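Local structure of putative glucose-6-phosphate 1-epimerase (Salmonella typhimurium, 2HTB) at residues Leu29-Ser34 against His123-Asn128; Ile44-Pro49 against Asn128-Thr133; Gly196-Asp201 against Glu208-Asp213; His251-Gly256 against Val284-Pro289. The protein probably interconverts the alpha and beta anomers of glucose 6-phosphate and related hexose 6-phosphates, as a mutarotase of the aldose 1-epimerase type. All coordinates share one frame; numbering follows the deposited sequence.

Contact 1 of 4, residues Leu29-Ser34 against His123-Asn128; sequences LTPVLS and HNEDDN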
loop_
_atom_site.group_PDB
_atom_site.type_symbol
_atom_site.label_atom_id
_atom_site.label_comp_id
_atom_site.label_asym_id
_atom_site.label_seq_id
_atom_site.Cartn_x
_atom_site.Cartn_y
_atom_site.Cartn_z
ATOM N N LEU A 29 6.143 -1.450 -23.643
ATOM C CA LEU A 29 5.389 -0.258 -23.841
ATOM C C LEU A 29 6.340 0.878 -24.248
ATOM O O LEU A 29 6.047 1.636 -25.120
ATOM C CB LEU A 29 4.742 0.117 -22.550
ATOM C CG LEU A 29 3.397 -0.539 -22.325
ATOM C CD1 LEU A 29 3.505 -1.920 -21.576
ATOM C CD2 LEU A 29 2.659 0.461 -21.503
ATOM N N THR A 30 7.488 0.941 -23.605
ATOM C CA THR A 30 8.468 1.966 -23.793
ATOM C C THR A 30 9.766 1.272 -23.363
ATOM O O THR A 30 9.725 0.148 -22.884
ATOM C CB THR A 30 8.298 3.166 -22.807
ATOM O OG1 THR A 30 8.898 2.805 -21.572
ATOM C CG2 THR A 30 6.862 3.538 -22.564
ATOM N N PRO A 31 10.933 1.913 -23.563
ATOM C CA PRO A 31 12.177 1.143 -23.322
ATOM C C PRO A 31 12.261 0.716 -21.897
ATOM O O PRO A 31 13.005 -0.181 -21.538
ATOM C CB PRO A 31 13.330 2.140 -23.644
ATOM C CG PRO A 31 12.649 3.496 -23.712
ATOM C CD PRO A 31 11.183 3.266 -24.098
ATOM N N VAL A 32 11.468 1.362 -21.073
ATOM C CA VAL A 32 11.532 1.060 -19.649
ATOM C C VAL A 32 10.302 0.418 -19.045
ATOM O O VAL A 32 10.393 -0.081 -17.955
ATOM C CB VAL A 32 11.950 2.291 -18.917
ATOM C CG1 VAL A 32 11.272 2.400 -17.607
ATOM C CG2 VAL A 32 13.444 2.264 -18.751
ATOM N N LEU A 33 9.186 0.378 -19.761
ATOM C CA LEU A 33 7.938 -0.139 -19.216
ATOM C C LEU A 33 7.470 -1.277 -20.042
ATOM O O LEU A 33 7.437 -1.184 -21.341
ATOM C CB LEU A 33 6.838 0.854 -19.298
ATOM C CG LEU A 33 6.582 1.931 -18.288
ATOM C CD1 LEU A 33 5.526 2.941 -18.938
ATOM C CD2 LEU A 33 6.083 1.290 -16.972
ATOM N N SER A 34 7.085 -2.326 -19.301
ATOM C CA SER A 34 6.560 -3.479 -19.941
ATOM C C SER A 34 5.461 -4.103 -19.161
ATOM O O SER A 34 5.215 -3.810 -18.007
ATOM C CB SER A 34 7.632 -4.516 -20.190
ATOM O OG SER A 34 8.252 -4.821 -18.954
ATOM N N HIS A 123 1.079 7.419 -18.949
ATOM C CA HIS A 123 2.438 7.236 -18.408
ATOM C C HIS A 123 3.377 8.162 -19.190
ATOM O O HIS A 123 3.174 8.377 -20.430
ATOM C CB HIS A 123 2.894 5.742 -18.482
ATOM C CG HIS A 123 2.926 5.210 -19.868
ATOM N ND1 HIS A 123 3.972 5.449 -20.729
ATOM C CD2 HIS A 123 2.020 4.489 -20.573
ATOM C CE1 HIS A 123 3.712 4.893 -21.908
ATOM N NE2 HIS A 123 2.529 4.306 -21.836
ATOM N N ASN A 124 4.344 8.725 -18.462
ATOM C CA ASN A 124 5.475 9.397 -19.030
ATOM C C ASN A 124 6.716 8.985 -18.265
ATOM O O ASN A 124 6.642 8.458 -17.153
ATOM C CB ASN A 124 5.287 10.925 -19.121
ATOM C CG ASN A 124 5.404 11.592 -17.768
ATOM O OD1 ASN A 124 4.412 12.169 -17.209
ATOM N ND2 ASN A 124 6.629 11.517 -17.187
ATOM N N GLU A 125 7.865 9.158 -18.910
ATOM C CA GLU A 125 9.180 8.909 -18.275
ATOM C C GLU A 125 10.229 9.972 -18.614
ATOM O O GLU A 125 10.104 10.739 -19.582
ATOM C CB GLU A 125 9.699 7.536 -18.615
ATOM C CG GLU A 125 9.782 7.290 -20.127
ATOM C CD GLU A 125 9.927 5.836 -20.474
ATOM O OE1 GLU A 125 8.965 5.059 -20.216
ATOM O OE2 GLU A 125 10.993 5.472 -21.020
ATOM N N ASP A 126 11.290 9.931 -17.811
ATOM C CA ASP A 126 12.407 10.883 -17.712
ATOM C C ASP A 126 13.625 10.070 -17.518
ATOM O O ASP A 126 13.548 8.840 -17.367
ATOM C CB ASP A 126 12.352 11.576 -16.351
ATOM C CG ASP A 126 11.673 12.786 -16.439
ATOM O OD1 ASP A 126 11.226 12.969 -17.549
ATOM O OD2 ASP A 126 11.546 13.547 -15.473
ATOM N N ASP A 127 14.714 10.805 -17.347
ATOM C CA ASP A 127 15.929 10.299 -16.814
ATOM C C ASP A 127 15.791 10.116 -15.301
ATOM O O ASP A 127 16.589 9.410 -14.719
ATOM C CB ASP A 127 17.055 11.277 -17.136
ATOM C CG ASP A 127 17.169 11.593 -18.654
ATOM O OD1 ASP A 127 16.720 10.833 -19.559
ATOM O OD2 ASP A 127 17.738 12.657 -18.936
ATOM N N ASN A 128 14.782 10.710 -14.643
ATOM C CA ASN A 128 14.654 10.554 -13.175
ATOM C C ASN A 128 13.740 9.426 -12.676
ATOM O O ASN A 128 13.802 9.038 -11.466
ATOM C CB ASN A 128 14.211 11.876 -12.532
ATOM C CG ASN A 128 15.251 13.015 -12.712
ATOM O OD1 ASN A 128 14.941 14.155 -12.466
ATOM N ND2 ASN A 128 16.471 12.684 -13.142
#
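Thr30 and Glu125 make the one hydrogen bond between Leu29-Ser34 and His123-Asn128. Thr30 OG1 donates to Glu125 OE1 at 2.6 Å. It meets the syn side of the carboxylate and lies 18° out of its plane. Glu125 CG sits between its own backbone N and carbonyl carbon (chi1 55°). From there the chain runs extended through CD and carries the carboxylate to the turn. The other oxygen, Glu125 OE2, rests against the proline ring, 3.7 Å from Pro31 CG. Thr30 OG1 also accepts a weak bond from Leu33 N within its own turn. Leu29 and Thr30 stand opposite the single residue Leu33, a classic beta bulge.

The methyl of Thr30 turns to His123. Its CG2 is 3.5 Å from His123 CE1. Leu33 CD1 lies over one face of the same imidazole, nearer the rim than the centre, in a CH-pi contact 3.8 Å from the ring centroid. Leu29 CD2 approaches the ring obliquely, 3.9 Å from His123 NE2. The imidazole thus meets three apolar groups.

The contact lies at the surface. Strand 33-38 pairs with strand 41-48, and strand 119-125 pairs with strand 130-137. Leu33 also packs on Val46 and Leu132, so it reaches inward between the two sheets.

Contact 2 of 4, residues Ile44-Pro49 against Asn128-Thr133; sequences IVVDHP and NGVMLT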
loop_
_atom_site.group_PDB
_atom_site.type_symbol
_atom_site.label_atom_id
_atom_site.label_comp_id
_atom_site.label_asym_id
_atom_site.label_seq_id
_atom_site.Cartn_x
_atom_site.Cartn_y
_atom_site.Cartn_z
ATOM N N ILE A 44 2.518 -4.491 -14.700
ATOM C CA ILE A 44 3.262 -3.452 -15.385
ATOM C C ILE A 44 4.548 -3.317 -14.590
ATOM O O ILE A 44 4.521 -3.129 -13.366
ATOM C CB ILE A 44 2.472 -2.081 -15.436
ATOM C CG1 ILE A 44 1.516 -1.929 -16.665
ATOM C CG2 ILE A 44 3.391 -0.929 -15.666
ATOM C CD1 ILE A 44 0.934 -3.045 -17.201
ATOM N N VAL A 45 5.683 -3.424 -15.275
ATOM C CA VAL A 45 6.983 -3.538 -14.627
ATOM C C VAL A 45 7.906 -2.404 -15.079
ATOM O O VAL A 45 8.062 -2.094 -16.256
ATOM C CB VAL A 45 7.673 -4.835 -15.014
ATOM C CG1 VAL A 45 8.964 -4.935 -14.263
ATOM C CG2 VAL A 45 6.798 -6.078 -14.791
ATOM N N VAL A 46 8.512 -1.774 -14.123
ATOM C CA VAL A 46 9.267 -0.634 -14.418
ATOM C C VAL A 46 10.710 -1.046 -14.193
ATOM O O VAL A 46 11.123 -1.247 -13.045
ATOM C CB VAL A 46 8.847 0.446 -13.446
ATOM C CG1 VAL A 46 9.855 1.681 -13.449
ATOM C CG2 VAL A 46 7.451 0.882 -13.803
ATOM N N ASP A 47 11.464 -1.193 -15.277
ATOM C CA ASP A 47 12.915 -1.471 -15.189
ATOM C C ASP A 47 13.730 -0.304 -15.702
ATOM O O ASP A 47 13.978 -0.226 -16.907
ATOM C CB ASP A 47 13.300 -2.703 -16.025
ATOM C CG ASP A 47 14.718 -3.136 -15.729
ATOM O OD1 ASP A 47 15.441 -2.325 -15.109
ATOM O OD2 ASP A 47 15.090 -4.301 -16.053
ATOM N N HIS A 48 14.142 0.587 -14.815
ATOM C CA HIS A 48 14.640 1.892 -15.210
ATOM C C HIS A 48 15.941 2.229 -14.451
ATOM O O HIS A 48 16.142 1.766 -13.314
ATOM C CB HIS A 48 13.511 2.910 -14.971
ATOM C CG HIS A 48 13.919 4.370 -15.041
ATOM N ND1 HIS A 48 13.437 5.231 -16.020
ATOM C CD2 HIS A 48 14.666 5.131 -14.206
ATOM C CE1 HIS A 48 13.946 6.439 -15.831
ATOM N NE2 HIS A 48 14.678 6.409 -14.732
ATOM N N PRO A 49 16.826 3.059 -15.037
ATOM C CA PRO A 49 18.161 3.170 -14.434
ATOM C C PRO A 49 18.146 3.633 -13.004
ATOM O O PRO A 49 19.048 3.257 -12.249
ATOM C CB PRO A 49 18.859 4.197 -15.323
ATOM C CG PRO A 49 18.149 4.065 -16.710
ATOM C CD PRO A 49 16.691 3.829 -16.286
ATOM N N ASN A 128 14.782 10.710 -14.643
ATOM C CA ASN A 128 14.654 10.554 -13.175
ATOM C C ASN A 128 13.740 9.426 -12.676
ATOM O O ASN A 128 13.802 9.038 -11.466
ATOM C CB ASN A 128 14.211 11.876 -12.532
ATOM C CG ASN A 128 15.251 13.015 -12.712
ATOM O OD1 ASN A 128 14.941 14.155 -12.466
ATOM N ND2 ASN A 128 16.471 12.684 -13.142
ATOM N N GLY A 129 12.898 8.912 -13.585
ATOM C CA GLY A 129 11.824 8.045 -13.180
ATOM C C GLY A 129 10.628 7.933 -14.063
ATOM O O GLY A 129 10.672 8.346 -15.213
ATOM N N VAL A 130 9.558 7.321 -13.541
ATOM C CA VAL A 130 8.360 6.990 -14.358
ATOM C C VAL A 130 7.067 7.454 -13.653
ATOM O O VAL A 130 6.985 7.330 -12.454
ATOM C CB VAL A 130 8.344 5.484 -14.714
ATOM C CG1 VAL A 130 7.411 5.181 -15.788
ATOM C CG2 VAL A 130 9.643 5.074 -15.191
ATOM N N MET A 131 6.117 8.068 -14.372
ATOM C CA MET A 131 4.790 8.354 -13.851
ATOM C C MET A 131 3.827 7.399 -14.509
ATOM O O MET A 131 3.967 7.111 -15.717
ATOM C CB MET A 131 4.357 9.819 -14.094
ATOM C CG MET A 131 2.762 10.242 -13.807
ATOM S SD MET A 131 1.398 9.566 -14.989
ATOM C CE MET A 131 1.306 10.760 -16.413
ATOM N N LEU A 132 2.850 6.910 -13.720
ATOM C CA LEU A 132 1.761 6.047 -14.223
ATOM C C LEU A 132 0.417 6.493 -13.633
ATOM O O LEU A 132 0.283 6.784 -12.430
ATOM C CB LEU A 132 1.956 4.633 -13.827
ATOM C CG LEU A 132 3.243 3.977 -14.236
ATOM C CD1 LEU A 132 4.261 4.055 -13.137
ATOM C CD2 LEU A 132 3.000 2.502 -14.584
ATOM N N THR A 133 -0.596 6.560 -14.471
ATOM C CA THR A 133 -1.915 6.805 -13.958
ATOM C C THR A 133 -2.772 5.600 -14.278
ATOM O O THR A 133 -2.929 5.178 -15.457
ATOM C CB THR A 133 -2.543 8.088 -14.589
ATOM O OG1 THR A 133 -1.725 9.190 -14.263
ATOM C CG2 THR A 133 -3.916 8.361 -14.042
#
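His48 NE2 and Gly129 N make the closest polar approach between Ile44-Pro49 and Asn128-Thr133, at 3.3 Å. The angle is poor, so this is not a hydrogen bond. No hydrogen bond joins the two segments at all. The contact is made by packing.

The His48 ring reaches across to the backbone at Gly129. With CG anti to the backbone N (chi1 168°), the imidazole is carried out from strand 41-48. Gly129 CA lies over one face, 4.0 Å from the ring centroid, in a CH-pi contact. Pro49 CD covers the opposite face, toward the rim. The ring is therefore held between the glycine and the next residue of its own chain. Val130 CG2 comes obliquely to the ring, 3.9 Å from His48 ND1.

The same Val130 CG2 touches Val46 CG1 at 3.8 Å. One methyl thus serves two partners. Further along, Ile44 CG2 meets Leu132 CD2 at 3.6 Å. Ile44 touches with its short branch, while CG1 and CD1 lead away. In both aliphatic pairs the side chains lie alongside one another, pointing opposite ways.

Leu33 and Val158 add to the apolar layer beside Val46. The axes of 44-48 and 130-133 come within 9.7 Å and run at 168°, nearly antiparallel. That spacing belongs to two sheets packed face to face. It is part of the buried layer between the sheets of a beta sandwich, consistent with the galactose mutarotase-like fold (a beta supersandwich) of this family.

Contact 3 of 4, residues Gly196-Asp201 against Glu208-Asp213; sequences GDRFID and EGVLTD
Backbone hydrogen bonds pair Gly196-Asp201 with Glu208-Asp213. Phe199 and Gly209 form the antiparallel hydrogen-bonded pair: Phe199 N donates to Gly209 O at 3.0 Å, and Gly209 N returns to Phe199 O at 2.9 Å. Leu211 N donates to Asp197 O at 2.9 Å. Arg198 with Val210 and Ile200 with Glu208 are the non-hydrogen-bonded pairs. Arg198 N donates to Asp197 OD1 at 2.6 Å within its own segment.

Aromatic packing lies on the Phe199 side. Phe199 CG sits between the backbone N and the carbonyl carbon (chi1 61°), which folds the ring over the partner strand. Gly209 CA lies over one ring face in a CH-pi contact, 3.8 Å from the centroid, and has no side chain to block it. Leu211 CD2 is 4.0 Å from Phe199 CE2.

Charge lies on the other face, with Arg198 and Glu208. Arg198 NH1 and Glu208 OE1 form a salt bridge, but OE1 is modelled too close to the guanidinium, so its details are doubtful.

Strand 222-226 flanks the other edge of strand 198-201, where Ile200 packs on Val225. The two segments form an antiparallel beta hairpin at the protein surface.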
loop_
_atom_site.group_PDB
_atom_site.type_symbol
_atom_site.label_atom_id
_atom_site.label_comp_id
_atom_site.label_asym_id
_atom_site.label_seq_id
_atom_site.Cartn_x
_atom_site.Cartn_y
_atom_site.Cartn_z
ATOM N N GLY A 196 3.115 10.471 17.113
ATOM C CA GLY A 196 2.309 11.393 17.907
ATOM C C GLY A 196 2.024 10.826 19.272
ATOM O O GLY A 196 2.897 10.236 19.899
ATOM N N ASP A 197 0.782 10.997 19.729
ATOM C CA ASP A 197 0.402 10.671 21.096
ATOM C C ASP A 197 -0.732 9.661 21.147
ATOM O O ASP A 197 -0.447 8.444 21.354
ATOM C CB ASP A 197 0.138 11.902 21.950
ATOM C CG ASP A 197 -0.727 12.948 21.261
ATOM O OD1 ASP A 197 -1.648 12.637 20.471
ATOM O OD2 ASP A 197 -0.474 14.138 21.528
ATOM N N ARG A 198 -1.976 10.118 20.923
ATOM C CA ARG A 198 -3.149 9.252 21.095
ATOM C C ARG A 198 -3.216 8.185 19.999
ATOM O O ARG A 198 -2.899 8.493 18.866
ATOM C CB ARG A 198 -4.468 10.071 21.146
ATOM C CG ARG A 198 -4.705 10.866 22.480
ATOM C CD ARG A 198 -5.661 12.069 22.258
ATOM N NE ARG A 198 -6.990 12.028 22.921
ATOM C CZ ARG A 198 -7.471 11.163 23.872
ATOM N NH1 ARG A 198 -6.744 10.091 24.344
ATOM N NH2 ARG A 198 -8.750 11.392 24.363
ATOM N N PHE A 199 -3.584 6.957 20.336
ATOM C CA PHE A 199 -3.961 5.962 19.361
ATOM C C PHE A 199 -5.135 5.023 19.805
ATOM O O PHE A 199 -5.473 4.857 21.011
ATOM C CB PHE A 199 -2.740 5.082 19.050
ATOM C CG PHE A 199 -2.203 4.329 20.248
ATOM C CD1 PHE A 199 -2.599 3.029 20.494
ATOM C CD2 PHE A 199 -1.338 4.938 21.134
ATOM C CE1 PHE A 199 -2.129 2.288 21.647
ATOM C CE2 PHE A 199 -0.816 4.224 22.262
ATOM C CZ PHE A 199 -1.228 2.897 22.530
ATOM N N ILE A 200 -5.751 4.392 18.817
ATOM C CA ILE A 200 -6.797 3.398 19.091
ATOM C C ILE A 200 -6.160 2.041 18.898
ATOM O O ILE A 200 -5.452 1.789 17.906
ATOM C CB ILE A 200 -8.015 3.563 18.128
ATOM C CG1 ILE A 200 -8.774 4.881 18.399
ATOM C CG2 ILE A 200 -8.966 2.431 18.322
ATOM C CD1 ILE A 200 -9.575 5.323 17.207
ATOM N N ASP A 201 -6.357 1.152 19.844
ATOM C CA ASP A 201 -5.664 -0.138 19.765
ATOM C C ASP A 201 -6.693 -1.224 19.349
ATOM O O ASP A 201 -7.406 -1.782 20.175
ATOM C CB ASP A 201 -4.998 -0.416 21.107
ATOM C CG ASP A 201 -4.125 -1.653 21.077
ATOM O OD1 ASP A 201 -4.229 -2.420 20.103
ATOM O OD2 ASP A 201 -3.343 -1.915 22.027
ATOM N N GLU A 208 -8.014 3.409 23.886
ATOM C CA GLU A 208 -7.095 4.487 23.638
ATOM C C GLU A 208 -5.829 4.435 24.467
ATOM O O GLU A 208 -5.883 4.265 25.688
ATOM C CB GLU A 208 -7.756 5.823 23.915
ATOM C CG GLU A 208 -8.378 6.342 22.627
ATOM C CD GLU A 208 -9.097 7.659 22.815
ATOM O OE1 GLU A 208 -8.367 8.697 22.851
ATOM O OE2 GLU A 208 -10.373 7.623 22.937
ATOM N N GLY A 209 -4.701 4.660 23.828
ATOM C CA GLY A 209 -3.516 4.766 24.572
ATOM C C GLY A 209 -2.758 5.975 24.159
ATOM O O GLY A 209 -3.167 6.694 23.256
ATOM N N VAL A 210 -1.678 6.264 24.862
ATOM C CA VAL A 210 -0.919 7.476 24.576
ATOM C C VAL A 210 0.535 7.218 24.639
ATOM O O VAL A 210 1.043 6.779 25.623
ATOM C CB VAL A 210 -1.530 8.842 25.253
ATOM C CG1 VAL A 210 -2.884 8.638 26.076
ATOM C CG2 VAL A 210 -0.539 9.787 25.833
ATOM N N LEU A 211 1.183 7.350 23.504
ATOM C CA LEU A 211 2.658 7.405 23.415
ATOM C C LEU A 211 3.155 8.729 24.023
ATOM O O LEU A 211 2.462 9.749 23.972
ATOM C CB LEU A 211 3.073 7.321 21.969
ATOM C CG LEU A 211 2.704 6.052 21.209
ATOM C CD1 LEU A 211 3.270 6.121 19.693
ATOM C CD2 LEU A 211 3.115 4.772 21.954
ATOM N N THR A 212 4.315 8.703 24.649
ATOM C CA THR A 212 4.881 9.916 25.267
ATOM C C THR A 212 5.978 10.507 24.408
ATOM O O THR A 212 6.423 11.591 24.705
ATOM C CB THR A 212 5.409 9.688 26.679
ATOM O OG1 THR A 212 6.066 8.432 26.760
ATOM C CG2 THR A 212 4.216 9.669 27.712
ATOM N N ASP A 213 6.320 9.827 23.307
ATOM C CA ASP A 213 7.396 10.217 22.448
ATOM C C ASP A 213 7.169 9.792 20.977
ATOM O O ASP A 213 8.107 9.908 20.144
ATOM C CB ASP A 213 8.653 9.557 22.944
ATOM C CG ASP A 213 8.556 8.030 22.867
ATOM O OD1 ASP A 213 9.574 7.388 23.199
ATOM O OD2 ASP A 213 7.466 7.482 22.451
#

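Contact 4 of 4, residues His251-Gly256 against Val284-Pro289; sequences HLNVVG and VYATAP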
loop_
_atom_site.group_PDB
_atom_site.type_symbol
_atom_site.label_atom_id
_atom_site.label_comp_id
_atom_site.label_asym_id
_atom_site.label_seq_id
_atom_site.Cartn_x
_atom_site.Cartn_y
_atom_site.Cartn_z
ATOM N N HIS A 251 -4.678 13.085 4.739
ATOM C CA HIS A 251 -5.112 11.900 5.450
ATOM C C HIS A 251 -5.704 12.396 6.763
ATOM O O HIS A 251 -5.535 13.574 7.100
ATOM C CB HIS A 251 -3.859 11.085 5.826
ATOM C CG HIS A 251 -2.860 11.918 6.572
ATOM N ND1 HIS A 251 -2.221 13.004 5.987
ATOM C CD2 HIS A 251 -2.493 11.920 7.875
ATOM C CE1 HIS A 251 -1.462 13.594 6.879
ATOM N NE2 HIS A 251 -1.611 12.964 8.037
ATOM N N LEU A 252 -6.318 11.491 7.546
ATOM C CA LEU A 252 -6.759 11.835 8.918
ATOM C C LEU A 252 -5.929 11.069 9.952
ATOM O O LEU A 252 -5.626 11.560 11.055
ATOM C CB LEU A 252 -8.240 11.483 9.126
ATOM C CG LEU A 252 -9.237 12.302 9.967
ATOM C CD1 LEU A 252 -10.119 11.361 10.821
ATOM C CD2 LEU A 252 -8.663 13.503 10.826
ATOM N N ASN A 253 -5.606 9.827 9.605
ATOM C CA ASN A 253 -4.987 8.979 10.569
ATOM C C ASN A 253 -3.695 8.364 9.899
ATOM O O ASN A 253 -3.573 8.344 8.651
ATOM C CB ASN A 253 -5.983 7.882 10.971
ATOM C CG ASN A 253 -7.402 8.402 11.304
ATOM O OD1 ASN A 253 -8.391 8.018 10.651
ATOM N ND2 ASN A 253 -7.520 9.241 12.341
ATOM N N VAL A 254 -2.790 7.805 10.724
ATOM C CA VAL A 254 -1.866 6.789 10.236
ATOM C C VAL A 254 -2.142 5.459 10.933
ATOM O O VAL A 254 -2.507 5.444 12.093
ATOM C CB VAL A 254 -0.364 7.244 10.472
ATOM C CG1 VAL A 254 0.603 6.167 10.105
ATOM C CG2 VAL A 254 -0.091 8.535 9.731
ATOM N N VAL A 255 -1.941 4.334 10.270
ATOM C CA VAL A 255 -2.009 3.061 10.974
ATOM C C VAL A 255 -0.698 2.295 10.883
ATOM O O VAL A 255 -0.064 2.252 9.796
ATOM C CB VAL A 255 -3.186 2.138 10.420
ATOM C CG1 VAL A 255 -3.038 0.700 10.926
ATOM C CG2 VAL A 255 -4.496 2.722 10.790
ATOM N N GLY A 256 -0.302 1.698 12.021
ATOM C CA GLY A 256 0.914 0.832 12.090
ATOM C C GLY A 256 0.428 -0.552 12.417
ATOM O O GLY A 256 -0.393 -0.719 13.320
ATOM N N VAL A 284 -3.999 6.734 5.989
ATOM C CA VAL A 284 -5.368 6.329 6.146
ATOM C C VAL A 284 -6.332 7.476 6.322
ATOM O O VAL A 284 -5.971 8.523 6.871
ATOM C CB VAL A 284 -5.434 5.433 7.395
ATOM C CG1 VAL A 284 -6.844 5.093 7.724
ATOM C CG2 VAL A 284 -4.573 4.115 7.168
ATOM N N TYR A 285 -7.571 7.266 5.901
ATOM C CA TYR A 285 -8.693 8.118 6.335
ATOM C C TYR A 285 -9.839 7.250 6.798
ATOM O O TYR A 285 -10.555 6.694 5.943
ATOM C CB TYR A 285 -9.225 8.931 5.145
ATOM C CG TYR A 285 -9.802 10.243 5.519
ATOM C CD1 TYR A 285 -9.177 11.444 5.113
ATOM C CD2 TYR A 285 -11.005 10.331 6.236
ATOM C CE1 TYR A 285 -9.717 12.763 5.462
ATOM C CE2 TYR A 285 -11.546 11.611 6.569
ATOM C CZ TYR A 285 -10.871 12.810 6.170
ATOM O OH TYR A 285 -11.379 14.056 6.527
ATOM N N ALA A 286 -9.985 7.106 8.105
ATOM C CA ALA A 286 -10.807 6.036 8.674
ATOM C C ALA A 286 -11.701 6.433 9.885
ATOM O O ALA A 286 -12.847 5.897 10.032
ATOM C CB ALA A 286 -9.906 4.823 9.113
ATOM N N THR A 287 -11.197 7.313 10.761
ATOM C CA THR A 287 -11.974 7.581 11.975
ATOM C C THR A 287 -13.085 8.667 11.755
ATOM O O THR A 287 -13.748 9.104 12.699
ATOM C CB THR A 287 -11.051 7.927 13.162
ATOM O OG1 THR A 287 -10.343 9.113 12.865
ATOM C CG2 THR A 287 -10.079 6.828 13.400
ATOM N N ALA A 288 -13.182 9.139 10.525
ATOM C CA ALA A 288 -14.271 9.945 10.085
ATOM C C ALA A 288 -14.396 9.678 8.570
ATOM O O ALA A 288 -13.448 9.183 7.909
ATOM C CB ALA A 288 -14.059 11.502 10.409
ATOM N N PRO A 289 -15.591 9.948 8.027
ATOM C CA PRO A 289 -15.838 9.734 6.599
ATOM C C PRO A 289 -15.215 10.819 5.835
ATOM O O PRO A 289 -15.099 11.930 6.330
ATOM C CB PRO A 289 -17.364 9.767 6.492
ATOM C CG PRO A 289 -17.889 10.521 7.726
ATOM C CD PRO A 289 -16.800 10.425 8.782
#
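Val284 O accepts two backbone bonds from across the contact, from Leu252 N and Asn253 N, each 3.1 Å long. Two residues opposite one make a classic beta bulge here. Val284 N completes the pair by donating to Asn253 O. On the side-chain side, Val284 CG2 touches Val255 CG2 at 3.9 Å.

Tyr285 comes next. Its ring lies against Leu252, whose CB stands over the ring centre, 3.9 Å from the centroid and almost on the ring normal.

At Ala286 the partner is no longer the backbone of 251-256 but the Asn253 amide. Ala286 N donates to Asn253 OD1 at 3.1 Å, in the carbonyl plane. Thr287 N donates to the same oxygen at 2.9 Å. Asn253 ND2 then donates to Thr287 OG1, also at 2.9 Å. Asn253 CG is anti to its carbonyl carbon (chi1 -47°), which turns the amide toward this corner. Ala288 CB ends the run against Leu252 CD1, 4.0 Å away.

Val284 lies close to Glu282, one of two inferred active-site residues. Val255 touches Asp223, a probable substrate-binding residue. Three bonds fix the amide of Asn253 at both its oxygen and its nitrogen. This one side chain takes over from the backbone where the chain turns its corner. It ties Thr287 to strand 253-258, in a contact whose Val284 and Val255 border the probable active site.

In the fold
Contacts 1 and 2 join the same two sheets through neighbouring strands: 33-38 against 119-125 in contact 1, 41-48 against 130-137 in contact 2. Contact 2 is the buried part, without a hydrogen bond between its segments. Contact 1 lies next to it at the surface and adds a threonine-carboxylate bond. Contacts 3 and 4 are on the opposite side of the chain's centre and reach one sheet, in which both are joined by backbone bonds. They touch where Ile200 CD1 packs on Thr287 CG2. Contact 3 is a surface hairpin with charged side chains. Contact 4 is partly buried, relies on an asparagine amide, and lies nearest the probable active site.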